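Local coordinates for protein type III effector HopU1 (Pseudomonas syringae pv. tomato, PDB 3U0J) that probably transfers ADP-ribose from NAD+ to arginine side chains of target proteins, acting as a bacterial effector in plants, at residues Leu176-Thr188 / Ile252-Phe265. Residues are numbered along the deposited sequence; the frame is centred on the assembly and turned at random.
Sequences LDTIARLYHLFDT and IEHASALSEGKHLF
Y183, H263 and F265 form an aromatic cluster where helix 176-188 packs on the beta-hairpin of strands 248-257 and 263-269, within the mixed sheet of the ADP-ribosyltransferase fold. The helix axis comes within 8.3 Å of that of strand 252-257. The Y183 side chain leans beside its own backbone N (chi1 -84°), which carries the ring along the hairpin and its hydroxyl to the H263 imidazole edge. There Y183 OH and H263 ND1 share a hydrogen bond of 2.8 Å in the imidazole plane, which, with I179 CG2 almost exactly over the ring centre, would help to set the rotation of the H263 ring. F265 turns an edge to one face of the Y183 ring, the two planes at 64°, while L182 CB rests on a face of F265, 3.4 Å from F265 CZ. L182 and I179 also reach F220 and I218 of neighbouring strand 218-224. Farther along, F186 swings out opposite its backbone N (chi1 174°) and brings its ring edge to the carbonyls of I252 and E253, F186 CE2 lying 3.1 Å from E253 O, beside a classic beta bulge where E253 and H254 lie opposite the single residue V266. A255 CB covers one F186 face, and a water donates to both F186 O and I252 O.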
loop_
_atom_site.group_PDB
_atom_site.type_symbol
_atom_site.label_atom_id
_atom_site.label_comp_id
_atom_site.label_asym_id
_atom_site.label_seq_id
_atom_site.Cartn_x
_atom_site.Cartn_y
_atom_site.Cartn_z
ATOM N N LEU A 176 22.662 9.493 1.642
ATOM C CA LEU A 176 23.687 8.673 2.275
ATOM C C LEU A 176 23.266 8.320 3.701
ATOM O O LEU A 176 23.557 7.230 4.204
ATOM C CB LEU A 176 25.041 9.379 2.271
ATOM C CG LEU A 176 25.545 9.742 0.866
ATOM C CD1 LEU A 176 26.664 10.779 0.935
ATOM C CD2 LEU A 176 25.957 8.489 0.046
ATOM N N ASP A 177 22.571 9.242 4.358
ATOM C CA ASP A 177 22.038 8.954 5.686
ATOM C C ASP A 177 21.074 7.752 5.643
ATOM O O ASP A 177 21.254 6.782 6.381
ATOM C CB ASP A 177 21.346 10.182 6.270
ATOM C CG ASP A 177 20.715 9.899 7.624
ATOM O OD1 ASP A 177 19.462 9.764 7.707
ATOM O OD2 ASP A 177 21.484 9.783 8.607
ATOM N N THR A 178 20.066 7.811 4.774
ATOM C CA THR A 178 19.179 6.670 4.577
ATOM C C THR A 178 19.948 5.378 4.240
ATOM O O THR A 178 19.749 4.333 4.867
ATOM C CB THR A 178 18.095 6.951 3.494
ATOM O OG1 THR A 178 17.284 8.067 3.896
ATOM C CG2 THR A 178 17.204 5.730 3.297
ATOM N N ILE A 179 20.832 5.451 3.256
ATOM C CA ILE A 179 21.640 4.293 2.881
ATOM C C ILE A 179 22.395 3.717 4.082
ATOM O O ILE A 179 22.354 2.512 4.338
ATOM C CB ILE A 179 22.649 4.649 1.750
ATOM C CG1 ILE A 179 21.903 4.987 0.451
ATOM C CG2 ILE A 179 23.616 3.512 1.516
ATOM C CD1 ILE A 179 22.753 5.652 -0.605
ATOM N N ALA A 180 23.079 4.591 4.813
ATOM C CA ALA A 180 23.816 4.206 6.010
ATOM C C ALA A 180 22.941 3.460 7.033
ATOM O O ALA A 180 23.377 2.470 7.659
ATOM C CB ALA A 180 24.443 5.434 6.639
ATOM N N ARG A 181 21.705 3.925 7.206
ATOM C CA ARG A 181 20.827 3.282 8.165
ATOM C C ARG A 181 20.582 1.833 7.781
ATOM O O ARG A 181 20.603 0.945 8.635
ATOM C CB ARG A 181 19.500 4.017 8.288
ATOM C CG ARG A 181 18.578 3.403 9.317
ATOM C CD ARG A 181 17.225 4.050 9.240
ATOM N NE ARG A 181 17.308 5.451 9.641
ATOM C CZ ARG A 181 16.572 6.425 9.108
ATOM N NH1 ARG A 181 15.707 6.148 8.126
ATOM N NH2 ARG A 181 16.715 7.680 9.544
ATOM N N LEU A 182 20.344 1.594 6.498
ATOM C CA LEU A 182 20.023 0.248 6.057
ATOM C C LEU A 182 21.216 -0.666 6.242
ATOM O O LEU A 182 21.074 -1.778 6.762
ATOM C CB LEU A 182 19.554 0.245 4.608
ATOM C CG LEU A 182 18.205 0.938 4.489
ATOM C CD1 LEU A 182 17.788 1.164 3.057
ATOM C CD2 LEU A 182 17.170 0.114 5.229
ATOM N N TYR A 183 22.395 -0.209 5.823
ATOM C CA TYR A 183 23.595 -1.017 6.019
ATOM C C TYR A 183 23.750 -1.263 7.505
ATOM O O TYR A 183 24.067 -2.366 7.926
ATOM C CB TYR A 183 24.834 -0.348 5.452
ATOM C CG TYR A 183 25.047 -0.572 3.968
ATOM C CD1 TYR A 183 25.413 -1.814 3.475
ATOM C CD2 TYR A 183 24.903 0.466 3.068
ATOM C CE1 TYR A 183 25.615 -2.013 2.127
ATOM C CE2 TYR A 183 25.101 0.281 1.728
ATOM C CZ TYR A 183 25.453 -0.957 1.260
ATOM O OH TYR A 183 25.648 -1.129 -0.088
ATOM N N HIS A 184 23.470 -0.243 8.307
ATOM C CA HIS A 184 23.516 -0.433 9.749
ATOM C C HIS A 184 22.552 -1.511 10.265
ATOM O O HIS A 184 22.930 -2.370 11.058
ATOM C CB HIS A 184 23.271 0.881 10.473
ATOM C CG HIS A 184 23.377 0.761 11.957
ATOM N ND1 HIS A 184 24.572 0.495 12.594
ATOM C CD2 HIS A 184 22.440 0.849 12.930
ATOM C CE1 HIS A 184 24.365 0.434 13.898
ATOM N NE2 HIS A 184 23.081 0.651 14.129
ATOM N N LEU A 185 21.301 -1.448 9.828
ATOM C CA LEU A 185 20.308 -2.428 10.237
ATOM C C LEU A 185 20.810 -3.819 9.895
ATOM O O LEU A 185 20.756 -4.744 10.719
ATOM C CB LEU A 185 18.984 -2.156 9.528
ATOM C CG LEU A 185 17.819 -1.538 10.305
ATOM C CD1 LEU A 185 18.290 -0.881 11.563
ATOM C CD2 LEU A 185 17.037 -0.547 9.450
ATOM N N PHE A 186 21.297 -3.945 8.662
ATOM C CA PHE A 186 21.884 -5.180 8.163
ATOM C C PHE A 186 23.027 -5.683 9.048
ATOM O O PHE A 186 23.024 -6.834 9.512
ATOM C CB PHE A 186 22.415 -4.962 6.753
ATOM C CG PHE A 186 23.158 -6.134 6.209
ATOM C CD1 PHE A 186 24.492 -6.024 5.849
ATOM C CD2 PHE A 186 22.526 -7.368 6.070
ATOM C CE1 PHE A 186 25.189 -7.121 5.338
ATOM C CE2 PHE A 186 23.215 -8.484 5.551
ATOM C CZ PHE A 186 24.547 -8.356 5.182
ATOM N N ASP A 187 24.001 -4.805 9.272
ATOM C CA ASP A 187 25.191 -5.139 10.036
ATOM C C ASP A 187 24.879 -5.605 11.453
ATOM O O ASP A 187 25.634 -6.386 12.029
ATOM C CB ASP A 187 26.146 -3.948 10.071
ATOM C CG ASP A 187 26.900 -3.776 8.769
ATOM O OD1 ASP A 187 27.031 -4.781 8.030
ATOM O OD2 ASP A 187 27.364 -2.644 8.484
ATOM N N THR A 188 23.777 -5.126 12.026
ATOM C CA THR A 188 23.473 -5.428 13.426
ATOM C C THR A 188 22.262 -6.317 13.588
ATOM O O THR A 188 21.831 -6.553 14.706
ATOM C CB THR A 188 23.239 -4.156 14.254
ATOM O OG1 THR A 188 22.212 -3.376 13.632
ATOM C CG2 THR A 188 24.523 -3.336 14.358
ATOM N N ILE A 252 16.959 -8.281 6.840
ATOM C CA ILE A 252 17.796 -7.995 5.684
ATOM C C ILE A 252 18.851 -9.077 5.530
ATOM O O ILE A 252 19.812 -9.106 6.287
ATOM C CB ILE A 252 18.469 -6.640 5.798
ATOM C CG1 ILE A 252 17.415 -5.576 6.130
ATOM C CG2 ILE A 252 19.202 -6.325 4.504
ATOM C CD1 ILE A 252 17.971 -4.246 6.561
ATOM N N GLU A 253 18.661 -9.974 4.565
ATOM C CA GLU A 253 19.604 -11.075 4.332
ATOM C C GLU A 253 20.953 -10.611 3.750
ATOM O O GLU A 253 22.002 -11.026 4.229
ATOM C CB GLU A 253 18.996 -12.166 3.428
ATOM C CG GLU A 253 17.563 -12.619 3.764
ATOM C CD GLU A 253 17.502 -13.778 4.752
ATOM O OE1 GLU A 253 16.412 -14.388 4.906
ATOM O OE2 GLU A 253 18.542 -14.079 5.375
ATOM N N HIS A 254 20.922 -9.764 2.719
ATOM C CA HIS A 254 22.145 -9.311 2.047
ATOM C C HIS A 254 22.061 -7.824 1.750
ATOM O O HIS A 254 20.979 -7.271 1.683
ATOM C CB HIS A 254 22.371 -10.081 0.738
ATOM C CG HIS A 254 22.181 -11.565 0.866
ATOM N ND1 HIS A 254 23.133 -12.395 1.427
ATOM C CD2 HIS A 254 21.144 -12.367 0.514
ATOM C CE1 HIS A 254 22.689 -13.643 1.416
ATOM N NE2 HIS A 254 21.486 -13.654 0.868
ATOM N N ALA A 255 23.200 -7.176 1.558
ATOM C CA ALA A 255 23.227 -5.744 1.274
ATOM C C ALA A 255 24.529 -5.404 0.568
ATOM O O ALA A 255 25.603 -5.660 1.100
ATOM C CB ALA A 255 23.116 -4.958 2.566
ATOM N N SER A 256 24.420 -4.911 -0.640
ATOM C CA SER A 256 25.553 -4.710 -1.476
ATOM C C SER A 256 25.392 -3.579 -2.461
ATOM O O SER A 256 24.349 -3.095 -2.682
ATOM C CB SER A 256 25.818 -5.998 -2.221
ATOM O OG SER A 256 24.657 -6.482 -2.816
ATOM N N ALA A 257 26.476 -3.162 -3.063
ATOM C CA ALA A 257 26.431 -2.112 -4.037
ATOM C C ALA A 257 26.120 -2.635 -5.397
ATOM O O ALA A 257 26.192 -3.791 -5.638
ATOM C CB ALA A 257 27.694 -1.413 -4.061
ATOM N N LEU A 258 25.731 -1.727 -6.267
ATOM C CA LEU A 258 25.473 -1.973 -7.656
ATOM C C LEU A 258 26.229 -0.915 -8.409
ATOM O O LEU A 258 27.272 -0.536 -8.034
ATOM C CB LEU A 258 24.000 -1.832 -7.935
ATOM C CG LEU A 258 23.009 -2.599 -7.092
ATOM C CD1 LEU A 258 21.630 -2.157 -7.365
ATOM C CD2 LEU A 258 23.108 -4.026 -7.371
ATOM N N SER A 259 25.703 -0.401 -9.471
ATOM C CA SER A 259 26.402 0.645 -10.179
ATOM C C SER A 259 26.521 1.879 -9.312
ATOM O O SER A 259 26.261 1.786 -8.170
ATOM C CB SER A 259 25.562 0.967 -11.374
ATOM O OG SER A 259 24.430 0.131 -11.362
ATOM N N GLU A 260 26.918 3.032 -9.844
ATOM C CA GLU A 260 26.766 4.291 -9.139
ATOM C C GLU A 260 27.404 3.955 -7.781
ATOM O O GLU A 260 28.474 3.325 -7.779
ATOM C CB GLU A 260 25.294 4.666 -9.020
ATOM C CG GLU A 260 24.835 5.821 -9.888
ATOM C CD GLU A 260 24.162 5.377 -11.194
ATOM O OE1 GLU A 260 24.503 4.289 -11.730
ATOM O OE2 GLU A 260 23.284 6.126 -11.686
ATOM N N GLY A 261 26.813 4.313 -6.628
ATOM C CA GLY A 261 25.613 5.120 -6.469
ATOM C C GLY A 261 24.394 4.343 -5.991
ATOM O O GLY A 261 23.558 4.854 -5.244
ATOM N N LYS A 262 24.282 3.101 -6.440
ATOM C CA LYS A 262 23.088 2.318 -6.194
ATOM C C LYS A 262 23.359 1.192 -5.214
ATOM O O LYS A 262 24.472 0.648 -5.145
ATOM C CB LYS A 262 22.528 1.754 -7.508
ATOM C CG LYS A 262 22.298 2.814 -8.577
ATOM C CD LYS A 262 21.197 2.440 -9.568
ATOM C CE LYS A 262 20.894 3.623 -10.463
ATOM N NZ LYS A 262 19.474 3.660 -10.860
ATOM N N HIS A 263 22.330 0.834 -4.456
ATOM C CA HIS A 263 22.474 -0.227 -3.477
ATOM C C HIS A 263 21.312 -1.196 -3.519
ATOM O O HIS A 263 20.197 -0.836 -3.873
ATOM C CB HIS A 263 22.648 0.367 -2.089
ATOM C CG HIS A 263 23.724 1.400 -2.027
ATOM N ND1 HIS A 263 24.995 1.120 -1.573
ATOM C CD2 HIS A 263 23.730 2.701 -2.408
ATOM C CE1 HIS A 263 25.734 2.214 -1.656
ATOM N NE2 HIS A 263 24.992 3.187 -2.163
ATOM N N LEU A 264 21.591 -2.437 -3.169
ATOM C CA LEU A 264 20.584 -3.454 -3.213
ATOM C C LEU A 264 20.506 -4.093 -1.853
ATOM O O LEU A 264 21.500 -4.610 -1.353
ATOM C CB LEU A 264 20.956 -4.509 -4.254
ATOM C CG LEU A 264 20.193 -5.833 -4.133
ATOM C CD1 LEU A 264 18.745 -5.660 -4.527
ATOM C CD2 LEU A 264 20.817 -6.884 -4.991
ATOM N N PHE A 265 19.327 -4.063 -1.247
ATOM C CA PHE A 265 19.101 -4.821 -0.017
ATOM C C PHE A 265 18.145 -5.956 -0.274
ATOM O O PHE A 265 17.063 -5.761 -0.835
ATOM C CB PHE A 265 18.583 -3.925 1.100
ATOM C CG PHE A 265 19.443 -2.759 1.335
ATOM C CD1 PHE A 265 20.470 -2.826 2.250
ATOM C CD2 PHE A 265 19.271 -1.603 0.589
ATOM C CE1 PHE A 265 21.309 -1.752 2.440
ATOM C CE2 PHE A 265 20.089 -0.517 0.773
ATOM C CZ PHE A 265 21.118 -0.589 1.704
HETATM O O HOH W 1 20.847 -8.568 9.008
#